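Local atomic coordinates of glycosylation Associate Protein 1 (PDB entry 6OYC), a protein that probably acts in the accessory Sec system, as part of a complex with Gap2 and Gap3, in the glycosylation and secretion of streptococcal proteins. Residues N97-V102 with D118-V123; P108-V113 with K122-E127; V424-D429 with K475-Y480. One frame throughout, in Å; residues are numbered along the deposited sequence.

Contact 1 of 3, residues N97-V102 with D118-V123; sequences NWPEGV and DLIAKV
Trp98 reaches from the loop 97-102 to the strand 118-123 with the far end of its indole, and Ala121, Ile120 and Val123 receive it. The six-membered ring does the touching. Its closest approach is to the methyl of Ala121, with CZ3 of Trp98 3.7 Å from CB of Ala121 and CH2 of the same ring 3.9 Å from that methyl. CG2 of Val123 stands 4.4 Å from CH2 of Trp98, while CG2 of Ile120 meets CE3 more loosely; all three methyls approach the indole obliquely. The first torsion of Trp98 (chi1 -62°) places CG opposite the carbonyl carbon, and from there the ring extends to the strand.

Ile120 uses two branches. Its CG2 methyl lies 4.3 Å from CG of Pro99, and its CG1 lies at the same distance from CG1 of Val102. Pro99 and Val102 are the ends of a type II beta turn, closed by a weak bond from Val102 N to Pro99 O (3.4 Å), with Gly101 taking the positive phi of the third position. Across the contact everything is apolar; the indole N-H is satisfied by the carbonyl of Phe93.

Ile120 and Ala121 both face Val113, forming a classic beta bulge, and both point their side chains at the loop. The loop leads into strand 103-106 at the edge of the antiparallel sheet. Trp98 and Val102 also touch Val113 of strand 111-115, and on the other flank Ile120 and Pro99 meet Tyr136 of strand 131-138, so the loop packs over three neighbouring strands.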
loop_
_atom_site.group_PDB
_atom_site.type_symbol
_atom_site.label_atom_id
_atom_site.label_comp_id
_atom_site.label_asym_id
_atom_site.label_seq_id
_atom_site.Cartn_x
_atom_site.Cartn_y
_atom_site.Cartn_z
ATOM N N ASN A 97 1.564 25.866 20.842
ATOM C CA ASN A 97 2.240 27.037 21.398
ATOM C C ASN A 97 3.136 27.683 20.339
ATOM O O ASN A 97 4.360 27.712 20.443
ATOM C CB ASN A 97 3.021 26.661 22.650
ATOM C CG ASN A 97 2.125 26.444 23.845
ATOM O OD1 ASN A 97 1.135 27.131 24.017
ATOM N ND2 ASN A 97 2.455 25.470 24.660
ATOM N N TRP A 98 2.483 28.202 19.285
ATOM C CA TRP A 98 3.186 28.950 18.253
ATOM C C TRP A 98 3.785 30.222 18.850
ATOM O O TRP A 98 3.301 30.714 19.869
ATOM C CB TRP A 98 2.221 29.300 17.116
ATOM C CG TRP A 98 1.650 28.078 16.438
ATOM C CD1 TRP A 98 0.353 27.634 16.483
ATOM C CD2 TRP A 98 2.371 27.132 15.637
ATOM N NE1 TRP A 98 0.225 26.476 15.756
ATOM C CE2 TRP A 98 1.448 26.147 15.225
ATOM C CE3 TRP A 98 3.706 27.027 15.225
ATOM C CZ2 TRP A 98 1.819 25.069 14.413
ATOM C CZ3 TRP A 98 4.077 25.953 14.429
ATOM C CH2 TRP A 98 3.132 24.992 14.020
ATOM N N PRO A 99 4.840 30.771 18.246
ATOM C CA PRO A 99 5.247 32.141 18.605
ATOM C C PRO A 99 4.058 33.083 18.462
ATOM O O PRO A 99 3.230 32.926 17.562
ATOM C CB PRO A 99 6.350 32.472 17.592
ATOM C CG PRO A 99 6.810 31.130 17.043
ATOM C CD PRO A 99 5.625 30.222 17.123
ATOM N N GLU A 100 3.959 34.054 19.369
ATOM C CA GLU A 100 2.848 35.000 19.320
ATOM C C GLU A 100 2.757 35.674 17.955
ATOM O O GLU A 100 3.769 36.017 17.344
ATOM C CB GLU A 100 2.993 36.071 20.404
ATOM C CG GLU A 100 1.655 36.719 20.839
ATOM C CD GLU A 100 1.117 36.159 22.168
ATOM O OE1 GLU A 100 0.077 36.666 22.650
ATOM O OE2 GLU A 100 1.727 35.216 22.732
ATOM N N GLY A 101 1.531 35.847 17.478
ATOM C CA GLY A 101 1.298 36.596 16.262
ATOM C C GLY A 101 1.533 35.868 14.953
ATOM O O GLY A 101 1.552 36.525 13.904
ATOM N N VAL A 102 1.707 34.539 14.959
ATOM C CA VAL A 102 1.826 33.840 13.665
ATOM C C VAL A 102 0.508 33.981 12.891
ATOM O O VAL A 102 -0.566 34.183 13.466
ATOM C CB VAL A 102 2.197 32.357 13.836
ATOM C CG1 VAL A 102 3.573 32.211 14.496
ATOM C CG2 VAL A 102 1.123 31.607 14.628
ATOM N N ASP A 118 8.162 35.672 7.719
ATOM C CA ASP A 118 9.132 34.622 8.011
ATOM C C ASP A 118 8.432 33.278 8.163
ATOM O O ASP A 118 7.506 33.143 8.968
ATOM C CB ASP A 118 9.902 34.936 9.295
ATOM C CG ASP A 118 11.049 35.880 9.059
ATOM O OD1 ASP A 118 11.065 36.527 7.986
ATOM O OD2 ASP A 118 11.930 35.979 9.942
ATOM N N LEU A 119 8.882 32.289 7.397
ATOM C CA LEU A 119 8.366 30.933 7.535
ATOM C C LEU A 119 8.706 30.384 8.919
ATOM O O LEU A 119 9.877 30.352 9.311
ATOM C CB LEU A 119 8.949 30.026 6.451
ATOM C CG LEU A 119 8.388 28.595 6.429
ATOM C CD1 LEU A 119 6.847 28.574 6.323
ATOM C CD2 LEU A 119 9.001 27.786 5.297
ATOM N N ILE A 120 7.687 29.969 9.667
ATOM C CA ILE A 120 7.896 29.240 10.911
ATOM C C ILE A 120 7.726 27.737 10.720
ATOM O O ILE A 120 8.512 26.955 11.246
ATOM C CB ILE A 120 6.950 29.756 12.014
ATOM C CG1 ILE A 120 7.089 31.268 12.181
ATOM C CG2 ILE A 120 7.238 29.040 13.313
ATOM C CD1 ILE A 120 8.503 31.690 12.376
ATOM N N ALA A 121 6.706 27.301 9.983
ATOM C CA ALA A 121 6.431 25.875 9.936
ATOM C C ALA A 121 5.569 25.544 8.732
ATOM O O ALA A 121 4.864 26.400 8.191
ATOM C CB ALA A 121 5.745 25.388 11.215
ATOM N N LYS A 122 5.651 24.276 8.321
ATOM C CA LYS A 122 4.743 23.689 7.347
ATOM C C LYS A 122 4.010 22.542 8.022
ATOM O O LYS A 122 4.635 21.676 8.631
ATOM C CB LYS A 122 5.481 23.201 6.117
ATOM C CG LYS A 122 6.232 24.270 5.414
ATOM C CD LYS A 122 6.691 23.819 4.029
ATOM C CE LYS A 122 7.658 24.849 3.420
ATOM N NZ LYS A 122 7.822 24.737 1.918
ATOM N N VAL A 123 2.688 22.553 7.938
ATOM C CA VAL A 123 1.850 21.602 8.649
ATOM C C VAL A 123 1.339 20.591 7.643
ATOM O O VAL A 123 0.803 20.977 6.602
ATOM C CB VAL A 123 0.697 22.321 9.363
ATOM C CG1 VAL A 123 -0.212 21.317 10.044
ATOM C CG2 VAL A 123 1.268 23.342 10.360
#

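Contact 2 of 3, residues P108-V113 with K122-E127; sequences PFIVLV and KVQFGE
Val111 and Val123 form the apolar centre of this antiparallel pairing, their CB atoms 4.1 Å apart on the same face of the sheet. Val113 and Phe125 extend the patch along the strands: CG2 of Val113 lies 4.0 Å from CG2 of Val123, and CG2 of Val111 meets CE1 of Phe125 at the ring edge, near its plane. With CG1 of Val111 anti to the backbone N (chi1 174°), CG2 takes the place beside that N, and it is CG2 that meets the ring.

The backbones join at the same pair. Val123 N donates to Val111 O at 2.9 Å, nearly straight at 162° and in the carbonyl plane, whereas the return bond from Val111 N to Val123 O is weak. Leu112 and Lys122, the next pair, are non-hydrogen-bonded and lie on the other face. Here CD2 of Leu112 rests 3.7 Å from CG of Lys122, the two side chains running side by side in the same direction. CD1 of Ile110 adds a contact to the extended lysine chain, touching CD.

Toward the polar edge, CG2 of Ile110 packs 3.4 Å from NE2 of Gln124. The bend of the glutamine at chi2 (-86°) brings its amide back against this methyl, and NE2 is held by the hydroxyl of Tyr23. One water accepts from Phe125 N (2.7 Å) and lies within hydrogen-bonding distance of Gln124 OE1 and Phe109 O, linking the splayed ends of the two segments.

The pairing belongs to the beta hairpin of strands 111-115 and 118-125. Strand 103-106 borders it on one side, with Phe104 against Val111 and Val113, and strand 131-138 on the other, with Leu131 against Val123.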
loop_
_atom_site.group_PDB
_atom_site.type_symbol
_atom_site.label_atom_id
_atom_site.label_comp_id
_atom_site.label_asym_id
_atom_site.label_seq_id
_atom_site.Cartn_x
_atom_site.Cartn_y
_atom_site.Cartn_z
ATOM N N PRO A 108 -3.951 24.622 -1.049
ATOM C CA PRO A 108 -4.733 23.411 -1.336
ATOM C C PRO A 108 -4.114 22.128 -0.793
ATOM O O PRO A 108 -4.729 21.070 -0.936
ATOM C CB PRO A 108 -4.792 23.388 -2.874
ATOM C CG PRO A 108 -4.611 24.798 -3.284
ATOM C CD PRO A 108 -3.679 25.406 -2.271
ATOM N N PHE A 109 -2.934 22.167 -0.168
ATOM C CA PHE A 109 -2.269 20.922 0.210
ATOM C C PHE A 109 -1.740 20.916 1.649
ATOM O O PHE A 109 -1.735 19.863 2.288
ATOM C CB PHE A 109 -1.138 20.625 -0.784
ATOM C CG PHE A 109 -1.617 20.464 -2.213
ATOM C CD1 PHE A 109 -2.237 19.276 -2.632
ATOM C CD2 PHE A 109 -1.468 21.492 -3.137
ATOM C CE1 PHE A 109 -2.694 19.128 -3.960
ATOM C CE2 PHE A 109 -1.913 21.345 -4.465
ATOM C CZ PHE A 109 -2.531 20.165 -4.873
ATOM N N ILE A 110 -1.298 22.072 2.169
ATOM C CA ILE A 110 -0.708 22.189 3.499
ATOM C C ILE A 110 -1.103 23.538 4.091
ATOM O O ILE A 110 -1.709 24.381 3.425
ATOM C CB ILE A 110 0.831 22.076 3.466
ATOM C CG1 ILE A 110 1.414 23.293 2.745
ATOM C CG2 ILE A 110 1.304 20.744 2.831
ATOM C CD1 ILE A 110 2.904 23.374 2.825
ATOM N N VAL A 111 -0.678 23.778 5.333
ATOM C CA VAL A 111 -0.804 25.088 5.971
ATOM C C VAL A 111 0.589 25.652 6.218
ATOM O O VAL A 111 1.475 24.946 6.712
ATOM C CB VAL A 111 -1.613 25.016 7.282
ATOM C CG1 VAL A 111 -1.595 26.356 7.958
ATOM C CG2 VAL A 111 -3.071 24.624 7.002
ATOM N N LEU A 112 0.789 26.912 5.845
ATOM C CA LEU A 112 1.999 27.648 6.184
ATOM C C LEU A 112 1.783 28.471 7.452
ATOM O O LEU A 112 0.812 29.236 7.547
ATOM C CB LEU A 112 2.416 28.559 5.032
ATOM C CG LEU A 112 2.712 27.756 3.766
ATOM C CD1 LEU A 112 2.844 28.684 2.542
ATOM C CD2 LEU A 112 3.975 26.894 3.972
ATOM N N VAL A 113 2.681 28.297 8.423
ATOM C CA VAL A 113 2.745 29.128 9.619
ATOM C C VAL A 113 3.892 30.116 9.430
ATOM O O VAL A 113 5.063 29.716 9.369
ATOM C CB VAL A 113 2.955 28.286 10.877
ATOM C CG1 VAL A 113 2.978 29.186 12.122
ATOM C CG2 VAL A 113 1.884 27.229 10.968
ATOM N N LYS A 122 5.651 24.276 8.321
ATOM C CA LYS A 122 4.743 23.689 7.347
ATOM C C LYS A 122 4.010 22.542 8.022
ATOM O O LYS A 122 4.635 21.676 8.631
ATOM C CB LYS A 122 5.481 23.201 6.117
ATOM C CG LYS A 122 6.232 24.270 5.414
ATOM C CD LYS A 122 6.691 23.819 4.029
ATOM C CE LYS A 122 7.658 24.849 3.420
ATOM N NZ LYS A 122 7.822 24.737 1.918
ATOM N N VAL A 123 2.688 22.553 7.938
ATOM C CA VAL A 123 1.850 21.602 8.649
ATOM C C VAL A 123 1.339 20.591 7.643
ATOM O O VAL A 123 0.803 20.977 6.602
ATOM C CB VAL A 123 0.697 22.321 9.363
ATOM C CG1 VAL A 123 -0.212 21.317 10.044
ATOM C CG2 VAL A 123 1.268 23.342 10.360
ATOM N N GLN A 124 1.508 19.303 7.943
ATOM C CA GLN A 124 1.153 18.237 7.015
ATOM C C GLN A 124 0.075 17.355 7.620
ATOM O O GLN A 124 0.090 17.072 8.828
ATOM C CB GLN A 124 2.366 17.388 6.638
ATOM C CG GLN A 124 3.335 18.117 5.682
ATOM C CD GLN A 124 2.942 17.953 4.230
ATOM O OE1 GLN A 124 1.886 17.380 3.925
ATOM N NE2 GLN A 124 3.795 18.435 3.318
ATOM N N PHE A 125 -0.853 16.916 6.765
ATOM C CA PHE A 125 -1.992 16.117 7.188
ATOM C C PHE A 125 -1.962 14.747 6.521
ATOM O O PHE A 125 -1.500 14.596 5.388
ATOM C CB PHE A 125 -3.313 16.846 6.888
ATOM C CG PHE A 125 -3.373 18.226 7.483
ATOM C CD1 PHE A 125 -2.876 19.325 6.786
ATOM C CD2 PHE A 125 -3.860 18.419 8.757
ATOM C CE1 PHE A 125 -2.900 20.602 7.344
ATOM C CE2 PHE A 125 -3.902 19.682 9.313
ATOM C CZ PHE A 125 -3.417 20.776 8.599
ATOM N N GLY A 126 -2.443 13.742 7.252
ATOM C CA GLY A 126 -2.487 12.392 6.745
ATOM C C GLY A 126 -3.632 12.150 5.773
ATOM O O GLY A 126 -4.472 13.012 5.497
ATOM N N GLU A 127 -3.653 10.919 5.256
ATOM C CA GLU A 127 -4.746 10.478 4.405
ATOM C C GLU A 127 -6.089 10.640 5.113
ATOM O O GLU A 127 -7.086 11.014 4.488
ATOM C CB GLU A 127 -4.518 9.022 3.989
ATOM C CG GLU A 127 -5.434 8.532 2.872
ATOM C CD GLU A 127 -5.162 7.079 2.492
ATOM O OE1 GLU A 127 -3.968 6.704 2.416
ATOM O OE2 GLU A 127 -6.137 6.319 2.262
HETATM O O HOH W 1 -0.845 17.929 4.263
#

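Contact 3 of 3, residues V424-D429 with K475-Y480; sequences VRLIID and KAIPYY
Strand 426-428 belongs to the six-stranded parallel sheet of an alpha/beta domain, consistent with the GT-B clan of the family, and helix 473-481 packs against it. The axes of strand 426-428 and of residues 475-480 approach to 10.1 Å, with N-to-C directions 159° apart, so helix and strand run nearly antiparallel. Leu426 and Ile428, alternate residues of the strand, project toward the helix.

Leu426 straddles the gap between two helical residues. CD2 lies 4.1 Å from both CA and CG1 of Ile477, while CD1 lies 4.1 Å from CB of Tyr480. With CG anti to the backbone N (chi1 -175°), the leucine branch is carried out to the helix, where it crosses the isoleucine and tyrosine side chains at about right angles. Two residues further along the strand, CD1 of Ile428 meets CD1 of Ile477 at 3.9 Å, the two side chains again crossing at about a right angle. The tyrosine takes part through its CB; its ring leads away, and its hydroxyl bonds the carbonyl of Gly464.

The helix is kinked at Pro478, whose nitrogen has no bond to the preceding turn. At the Arg425 and Tyr480 end of the contact the polar element is a water, which accepts from Arg425 NH2 (2.9 Å) at the edge of the guanidinium, in its plane, and donates to Tyr480 O (2.6 Å). NH1 of Arg425 is held by Asn313 and Ser312, and Trp487 makes a cation-pi contact with the same group.

No direct hydrogen bond joins the segments, so the strand and helix meet through methyl and methylene groups, with the water as bridge. The guanidinium, buried, would probably keep its charge with these polar partners and the indole around it.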
loop_
_atom_site.group_PDB
_atom_site.type_symbol
_atom_site.label_atom_id
_atom_site.label_comp_id
_atom_site.label_asym_id
_atom_site.label_seq_id
_atom_site.Cartn_x
_atom_site.Cartn_y
_atom_site.Cartn_z
ATOM N N VAL A 424 -18.370 0.661 -11.728
ATOM C CA VAL A 424 -17.714 0.598 -13.026
ATOM C C VAL A 424 -18.078 -0.706 -13.723
ATOM O O VAL A 424 -18.219 -1.760 -13.101
ATOM C CB VAL A 424 -16.188 0.775 -12.878
ATOM C CG1 VAL A 424 -15.427 0.194 -14.076
ATOM C CG2 VAL A 424 -15.856 2.257 -12.762
ATOM N N ARG A 425 -18.265 -0.621 -15.031
ATOM C CA ARG A 425 -18.610 -1.788 -15.826
ATOM C C ARG A 425 -17.375 -2.488 -16.382
ATOM O O ARG A 425 -17.326 -3.725 -16.432
ATOM C CB ARG A 425 -19.537 -1.358 -16.969
ATOM C CG ARG A 425 -20.324 -2.487 -17.593
ATOM C CD ARG A 425 -21.291 -3.108 -16.606
ATOM N NE ARG A 425 -22.181 -4.045 -17.272
ATOM C CZ ARG A 425 -23.001 -4.882 -16.643
ATOM N NH1 ARG A 425 -23.048 -4.906 -15.314
ATOM N NH2 ARG A 425 -23.769 -5.706 -17.348
ATOM N N LEU A 426 -16.370 -1.719 -16.795
ATOM C CA LEU A 426 -15.263 -2.273 -17.558
ATOM C C LEU A 426 -13.964 -1.574 -17.182
ATOM O O LEU A 426 -13.921 -0.341 -17.103
ATOM C CB LEU A 426 -15.528 -2.137 -19.064
ATOM C CG LEU A 426 -14.525 -2.765 -20.035
ATOM C CD1 LEU A 426 -14.437 -4.275 -19.838
ATOM C CD2 LEU A 426 -14.906 -2.426 -21.490
ATOM N N ILE A 427 -12.911 -2.370 -16.962
ATOM C CA ILE A 427 -11.564 -1.876 -16.695
ATOM C C ILE A 427 -10.730 -2.034 -17.962
ATOM O O ILE A 427 -10.691 -3.120 -18.556
ATOM C CB ILE A 427 -10.925 -2.637 -15.515
ATOM C CG1 ILE A 427 -11.458 -2.121 -14.174
ATOM C CG2 ILE A 427 -9.399 -2.535 -15.541
ATOM C CD1 ILE A 427 -11.141 -3.070 -12.997
ATOM N N ILE A 428 -10.071 -0.964 -18.391
ATOM C CA ILE A 428 -9.154 -1.037 -19.526
ATOM C C ILE A 428 -7.768 -0.569 -19.089
ATOM O O ILE A 428 -7.581 0.591 -18.689
ATOM C CB ILE A 428 -9.639 -0.225 -20.737
ATOM C CG1 ILE A 428 -10.934 -0.818 -21.296
ATOM C CG2 ILE A 428 -8.586 -0.289 -21.835
ATOM C CD1 ILE A 428 -11.401 -0.147 -22.580
ATOM N N ASP A 429 -6.795 -1.465 -19.195
ATOM C CA ASP A 429 -5.393 -1.122 -18.969
ATOM C C ASP A 429 -4.607 -1.870 -20.039
ATOM O O ASP A 429 -4.396 -3.085 -19.928
ATOM C CB ASP A 429 -4.951 -1.498 -17.560
ATOM C CG ASP A 429 -3.616 -0.883 -17.181
ATOM O OD1 ASP A 429 -2.904 -0.382 -18.089
ATOM O OD2 ASP A 429 -3.290 -0.905 -15.967
ATOM N N LYS A 475 -14.085 -4.244 -30.759
ATOM C CA LYS A 475 -14.744 -5.524 -30.535
ATOM C C LYS A 475 -14.862 -5.846 -29.051
ATOM O O LYS A 475 -15.923 -6.282 -28.590
ATOM C CB LYS A 475 -13.963 -6.636 -31.246
ATOM C CG LYS A 475 -14.571 -8.023 -31.155
ATOM C CD LYS A 475 -13.761 -9.033 -31.979
ATOM C CE LYS A 475 -14.330 -10.461 -31.888
ATOM N NZ LYS A 475 -13.682 -11.416 -32.850
ATOM N N ALA A 476 -13.794 -5.586 -28.289
ATOM C CA ALA A 476 -13.744 -5.990 -26.890
ATOM C C ALA A 476 -14.714 -5.185 -26.025
ATOM O O ALA A 476 -15.315 -5.730 -25.091
ATOM C CB ALA A 476 -12.310 -5.862 -26.374
ATOM N N ILE A 477 -14.874 -3.895 -26.297
ATOM C CA ILE A 477 -15.733 -3.065 -25.452
ATOM C C ILE A 477 -17.191 -3.499 -25.614
ATOM O O ILE A 477 -17.873 -3.705 -24.597
ATOM C CB ILE A 477 -15.532 -1.566 -25.741
ATOM C CG1 ILE A 477 -14.124 -1.131 -25.325
ATOM C CG2 ILE A 477 -16.559 -0.748 -25.005
ATOM C CD1 ILE A 477 -13.818 0.339 -25.597
ATOM N N PRO A 478 -17.720 -3.672 -26.838
ATOM C CA PRO A 478 -19.097 -4.194 -26.951
ATOM C C PRO A 478 -19.269 -5.576 -26.358
ATOM O O PRO A 478 -20.321 -5.864 -25.775
ATOM C CB PRO A 478 -19.345 -4.199 -28.463
ATOM C CG PRO A 478 -18.458 -3.119 -28.978
ATOM C CD PRO A 478 -17.208 -3.232 -28.150
ATOM N N TYR A 479 -18.248 -6.431 -26.475
ATOM C CA TYR A 479 -18.312 -7.787 -25.938
ATOM C C TYR A 479 -18.724 -7.820 -24.469
ATOM O O TYR A 479 -19.400 -8.756 -24.026
ATOM C CB TYR A 479 -16.948 -8.446 -26.104
ATOM C CG TYR A 479 -16.867 -9.877 -25.622
ATOM C CD1 TYR A 479 -17.277 -10.923 -26.442
ATOM C CD2 TYR A 479 -16.359 -10.190 -24.362
ATOM C CE1 TYR A 479 -17.196 -12.241 -26.023
ATOM C CE2 TYR A 479 -16.272 -11.521 -23.933
ATOM C CZ TYR A 479 -16.696 -12.538 -24.777
ATOM O OH TYR A 479 -16.626 -13.860 -24.395
ATOM N N TYR A 480 -18.282 -6.843 -23.677
ATOM C CA TYR A 480 -18.632 -6.824 -22.262
ATOM C C TYR A 480 -19.681 -5.781 -21.921
ATOM O O TYR A 480 -20.406 -5.957 -20.937
ATOM C CB TYR A 480 -17.379 -6.609 -21.392
ATOM C CG TYR A 480 -16.650 -7.906 -21.114
ATOM C CD1 TYR A 480 -17.292 -8.949 -20.471
ATOM C CD2 TYR A 480 -15.343 -8.105 -21.529
ATOM C CE1 TYR A 480 -16.654 -10.144 -20.234
ATOM C CE2 TYR A 480 -14.695 -9.309 -21.293
ATOM C CZ TYR A 480 -15.357 -10.325 -20.645
ATOM O OH TYR A 480 -14.743 -11.541 -20.396
HETATM O O HOH W 2 -22.715 -5.223 -20.033
#

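In the fold
Contacts 1 and 2 belong to one antiparallel sheet and share Lys122 and Val123 of strand 118-125; their centres lie about 13 Å apart. They also touch directly: Ile120 N is 2.7 Å from Val113 O and Ala121 O is 2.9 Å from Val113 N, both probable hydrogen bonds, and CB of Val102 packs 3.7 Å from CG1 of Val113. Val113 thus packs on Val123 in contact 2 while its backbone bonds to the bulge of contact 1. Contact 3 stands apart in a parallel sheet, its centre about 52 Å from that of contact 1 and about 39 Å from that of contact 2, with nearest atoms about 32 Å and 18 Å away respectively.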